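PDB 2QWU: intracellular growth locus, subunit C from Francisella tularensis subsp. tularensis, which is a pathogenicity island protein probably involved in cell invasion and in growth of the bacterium inside host cells. Local coordinates for residues T101-E104 and E105-S109; S109-Q112 and A113-D117. The protein carries 2 engineered substitutions. All coordinates share one frame; numbering follows the deposited sequence.

How the interactions relate
Both contacts are local and use the helix of residues 97-114, the second running on past its end; they meet at Ser109, with their centres about 11 Å apart. Interaction 1 is regular mid-helix geometry, partly buried: Ile103 and Val107 face the protein interior, while Lys102 and Glu105 form a salt bridge on the exposed side. Interaction 2 is a surface contact where that helix runs out and a short 3-10 segment, 115-117, takes over. No salt bridge crosses between 109-112 and 113-117; backbone bonds, one of them weak, and small apolar touches from Ile110 and Leu111 join them. The straighter backbone bonds of the first contact give way to more bent ones in the second.

Interaction 1. Residues T101-E104 and E105-S109; sequences TKIE and EKVSS
Four consecutive i to i+4 backbone hydrogen bonds, from the N-H groups of Glu105, Lys106, Val107 and Ser108 to the carbonyls of Thr101, Lys102, Ile103 and Glu104, run through regular alpha helix; the bond from Val107 N to Ile103 O is 2.9 Å, with 166° at the hydrogen. On the exposed side Lys102 and Glu105, three residues apart, lie alongside each other and form a salt bridge. Lys102 NZ is 3.0 Å from Glu105 OE1, on the syn side but 32° out of the carboxylate plane, and makes a weaker bond of 3.4 Å to Glu105 OE2. The lysine chain bends at chi2 (-58°) and again at chi3, which brings its ammonium round alongside Glu105, one turn ahead, whose own chain runs extended beyond CG. Thr101 flanks the same carboxylate, its methyl CG2 3.5 Å from Glu105 OE2. One turn on, Glu105 O accepts Ser109 N; Ser109 is modelled in two conformers, and in the one given its OG reaches the same oxygen from the opposite face of the carbonyl plane. The buried side is apolar: Ile103 CG2 meets Val107 CG2 at 4.2 Å, the two side chains slanting across one another. Lys106 points its amine elsewhere, in a salt bridge to Glu46 and a hydrogen bond to Ala44 O. The helix rests on the strand of residues 157-162 through Ile103 and Glu104 on Ile160, while Val107 packs on the loop residues Ala44 and Phe156.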
loop_
_atom_site.group_PDB
_atom_site.type_symbol
_atom_site.label_atom_id
_atom_site.label_comp_id
_atom_site.label_asym_id
_atom_site.label_seq_id
_atom_site.Cartn_x
_atom_site.Cartn_y
_atom_site.Cartn_z
ATOM N N THR A 101 -14.362 10.275 -8.986
ATOM C CA THR A 101 -14.674 11.678 -8.762
ATOM C C THR A 101 -15.179 11.900 -7.338
ATOM O O THR A 101 -14.826 12.878 -6.711
ATOM C CB THR A 101 -15.735 12.168 -9.795
ATOM O OG1 THR A 101 -15.274 11.861 -11.115
ATOM C CG2 THR A 101 -15.972 13.712 -9.651
ATOM N N LYS A 102 -15.985 10.984 -6.819
ATOM C CA LYS A 102 -16.502 11.135 -5.475
ATOM C C LYS A 102 -15.434 10.979 -4.394
ATOM O O LYS A 102 -15.468 11.649 -3.352
ATOM C CB LYS A 102 -17.696 10.183 -5.263
ATOM C CG LYS A 102 -18.820 10.499 -6.308
ATOM C CD LYS A 102 -19.310 11.973 -6.213
ATOM C CE LYS A 102 -19.204 12.670 -7.572
ATOM N NZ LYS A 102 -19.826 14.033 -7.552
ATOM N N ILE A 103 -14.448 10.123 -4.631
ATOM C CA ILE A 103 -13.396 10.007 -3.641
ATOM C C ILE A 103 -12.564 11.300 -3.672
ATOM O O ILE A 103 -12.178 11.856 -2.648
ATOM C CB ILE A 103 -12.470 8.795 -3.939
ATOM C CG1 ILE A 103 -13.274 7.516 -3.754
ATOM C CG2 ILE A 103 -11.263 8.838 -3.044
ATOM C CD1 ILE A 103 -12.486 6.254 -4.104
ATOM N N GLU A 104 -12.300 11.803 -4.865
ATOM C CA GLU A 104 -11.479 12.995 -4.964
ATOM C C GLU A 104 -12.130 14.165 -4.241
ATOM O O GLU A 104 -11.462 14.951 -3.529
ATOM C CB GLU A 104 -11.250 13.370 -6.435
ATOM C CG GLU A 104 -10.389 12.431 -7.242
ATOM C CD GLU A 104 -10.376 12.795 -8.750
ATOM O OE1 GLU A 104 -11.354 13.430 -9.263
ATOM O OE2 GLU A 104 -9.406 12.427 -9.443
ATOM N N GLU A 105 -13.437 14.291 -4.447
ATOM C CA GLU A 105 -14.193 15.384 -3.802
ATOM C C GLU A 105 -14.252 15.265 -2.301
ATOM O O GLU A 105 -14.216 16.259 -1.590
ATOM C CB GLU A 105 -15.636 15.446 -4.361
ATOM C CG GLU A 105 -15.695 15.995 -5.782
ATOM C CD GLU A 105 -17.094 15.932 -6.374
ATOM O OE1 GLU A 105 -18.039 15.570 -5.619
ATOM O OE2 GLU A 105 -17.248 16.210 -7.585
ATOM N N LYS A 106 -14.398 14.044 -1.808
ATOM C CA LYS A 106 -14.457 13.823 -0.373
ATOM C C LYS A 106 -13.108 14.139 0.264
ATOM O O LYS A 106 -13.035 14.775 1.309
ATOM C CB LYS A 106 -14.854 12.369 -0.093
ATOM C CG LYS A 106 -15.032 12.073 1.389
ATOM C CD LYS A 106 -16.252 12.840 1.962
ATOM C CE LYS A 106 -16.455 12.559 3.458
ATOM N NZ LYS A 106 -16.810 11.103 3.650
ATOM N N VAL A 107 -12.024 13.716 -0.386
ATOM C CA VAL A 107 -10.708 13.996 0.153
ATOM C C VAL A 107 -10.445 15.499 0.242
ATOM O O VAL A 107 -10.054 16.002 1.294
ATOM C CB VAL A 107 -9.597 13.276 -0.697
ATOM C CG1 VAL A 107 -8.233 13.801 -0.294
ATOM C CG2 VAL A 107 -9.705 11.758 -0.502
ATOM N N SER A 108 -10.718 16.214 -0.841
ATOM C CA SER A 108 -10.533 17.639 -0.908
ATOM C C SER A 108 -11.368 18.361 0.165
ATOM O O SER A 108 -10.912 19.330 0.786
ATOM C CB SER A 108 -10.922 18.139 -2.315
ATOM O OG SER A 108 -10.632 19.529 -2.444
ATOM N N SER A 109 -12.586 17.902 0.383
ATOM C CA SER A 109 -13.433 18.539 1.380
ATOM C C SER A 109 -12.886 18.416 2.811
ATOM O O SER A 109 -12.993 19.343 3.628
ATOM C CB SER A 109 -14.817 17.925 1.318
ATOM O OG SER A 109 -15.470 18.421 0.145
#

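Interaction 2. Residues S109-Q112 and A113-D117; sequences SILQ and ASATD
Ser109 O accepts Ala113 N at 3.2 Å in one of the last i to i+4 bonds of the helix 97-114, at the helix-to-3-10 transition that leads into residues 115-117. The bond is bent, 137° at the hydrogen, with the donor above the carbonyl plane, and the methyl of Ala113 also sits against that oxygen. Next comes Ile110, whose carbonyl oxygen serves two donors: Ser114 N at 2.9 Å, close to the line of the C=O bond, and Ala113 N in a weak, strongly bent bond. Its CG2 branch, anti to the backbone N, extends past the helix to the following turn, where it lies 3.8 Å from Asp117 C and near Asp117 CB; Ala44 and Met118 add further apolar contacts to the same side chain. Leu111 also has CG anti to the backbone N (chi1 -174°), which carries CD1 toward Ala115, while Ala153 and Phe156 pack against the leucine from nearby loops. Gln112 heads back along the helix, its amide NE2 making a weak hydrogen bond to Ser108 OG. Beyond it the extended backbone of Ser114 turns the chain into 115-117. The turn that follows has its own i to i+3 bond, from Asp117 N to Ser114 O at 3.1 Å. Over the junction, Ala115 CB lies 3.7 Å from Leu111 CD1 and 3.6 Å from Leu111 O.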
loop_
_atom_site.group_PDB
_atom_site.type_symbol
_atom_site.label_atom_id
_atom_site.label_comp_id
_atom_site.label_asym_id
_atom_site.label_seq_id
_atom_site.Cartn_x
_atom_site.Cartn_y
_atom_site.Cartn_z
ATOM N N SER A 109 -12.586 17.902 0.383
ATOM C CA SER A 109 -13.433 18.539 1.380
ATOM C C SER A 109 -12.886 18.416 2.811
ATOM O O SER A 109 -12.993 19.343 3.628
ATOM C CB SER A 109 -14.817 17.925 1.318
ATOM O OG SER A 109 -15.470 18.421 0.145
ATOM N N ILE A 110 -12.371 17.239 3.146
ATOM C CA ILE A 110 -11.834 17.054 4.492
ATOM C C ILE A 110 -10.513 17.752 4.603
ATOM O O ILE A 110 -10.213 18.392 5.607
ATOM C CB ILE A 110 -11.666 15.594 4.808
ATOM C CG1 ILE A 110 -13.046 14.953 4.725
ATOM C CG2 ILE A 110 -11.011 15.449 6.190
ATOM C CD1 ILE A 110 -13.081 13.432 4.672
ATOM N N LEU A 111 -9.724 17.648 3.560
ATOM C CA LEU A 111 -8.436 18.301 3.534
ATOM C C LEU A 111 -8.524 19.826 3.723
ATOM O O LEU A 111 -7.636 20.427 4.356
ATOM C CB LEU A 111 -7.753 18.022 2.208
ATOM C CG LEU A 111 -6.320 18.528 2.118
ATOM C CD1 LEU A 111 -5.421 17.729 3.088
ATOM C CD2 LEU A 111 -5.841 18.338 0.717
ATOM N N GLN A 112 -9.565 20.457 3.164
ATOM C CA GLN A 112 -9.726 21.913 3.283
ATOM C C GLN A 112 -10.417 22.318 4.587
ATOM O O GLN A 112 -10.267 23.430 5.049
ATOM C CB GLN A 112 -10.520 22.441 2.084
ATOM C CG GLN A 112 -9.713 22.446 0.806
ATOM C CD GLN A 112 -10.523 22.852 -0.414
ATOM O OE1 GLN A 112 -11.138 23.936 -0.459
ATOM N NE2 GLN A 112 -10.517 21.985 -1.431
ATOM N N ALA A 113 -11.182 21.419 5.170
ATOM C CA ALA A 113 -11.859 21.711 6.409
ATOM C C ALA A 113 -10.801 21.593 7.508
ATOM O O ALA A 113 -10.412 22.593 8.091
ATOM C CB ALA A 113 -13.016 20.729 6.625
ATOM N N SER A 114 -10.303 20.381 7.763
ATOM C CA SER A 114 -9.265 20.170 8.790
ATOM C C SER A 114 -8.398 19.029 8.283
ATOM O O SER A 114 -8.737 17.858 8.413
ATOM C CB SER A 114 -9.898 19.779 10.125
ATOM O OG SER A 114 -8.880 19.735 11.125
ATOM N N ALA A 115 -7.260 19.375 7.719
ATOM C CA ALA A 115 -6.421 18.366 7.105
ATOM C C ALA A 115 -6.029 17.095 7.864
ATOM O O ALA A 115 -6.032 16.010 7.272
ATOM C CB ALA A 115 -5.162 19.056 6.532
ATOM N N THR A 116 -5.713 17.169 9.150
ATOM C CA THR A 116 -5.262 15.936 9.802
ATOM C C THR A 116 -6.357 14.914 10.081
ATOM O O THR A 116 -6.088 13.792 10.521
ATOM C CB THR A 116 -4.540 16.243 11.102
ATOM O OG1 THR A 116 -5.443 16.932 11.971
ATOM C CG2 THR A 116 -3.324 17.103 10.816
ATOM N N ASP A 117 -7.599 15.310 9.828
ATOM C CA ASP A 117 -8.736 14.416 10.009
ATOM C C ASP A 117 -8.958 13.524 8.796
ATOM O O ASP A 117 -9.839 12.655 8.844
ATOM C CB ASP A 117 -10.033 15.209 10.217
ATOM C CG ASP A 117 -10.141 15.834 11.609
ATOM O OD1 ASP A 117 -9.562 15.265 12.577
ATOM O OD2 ASP A 117 -10.840 16.882 11.722
#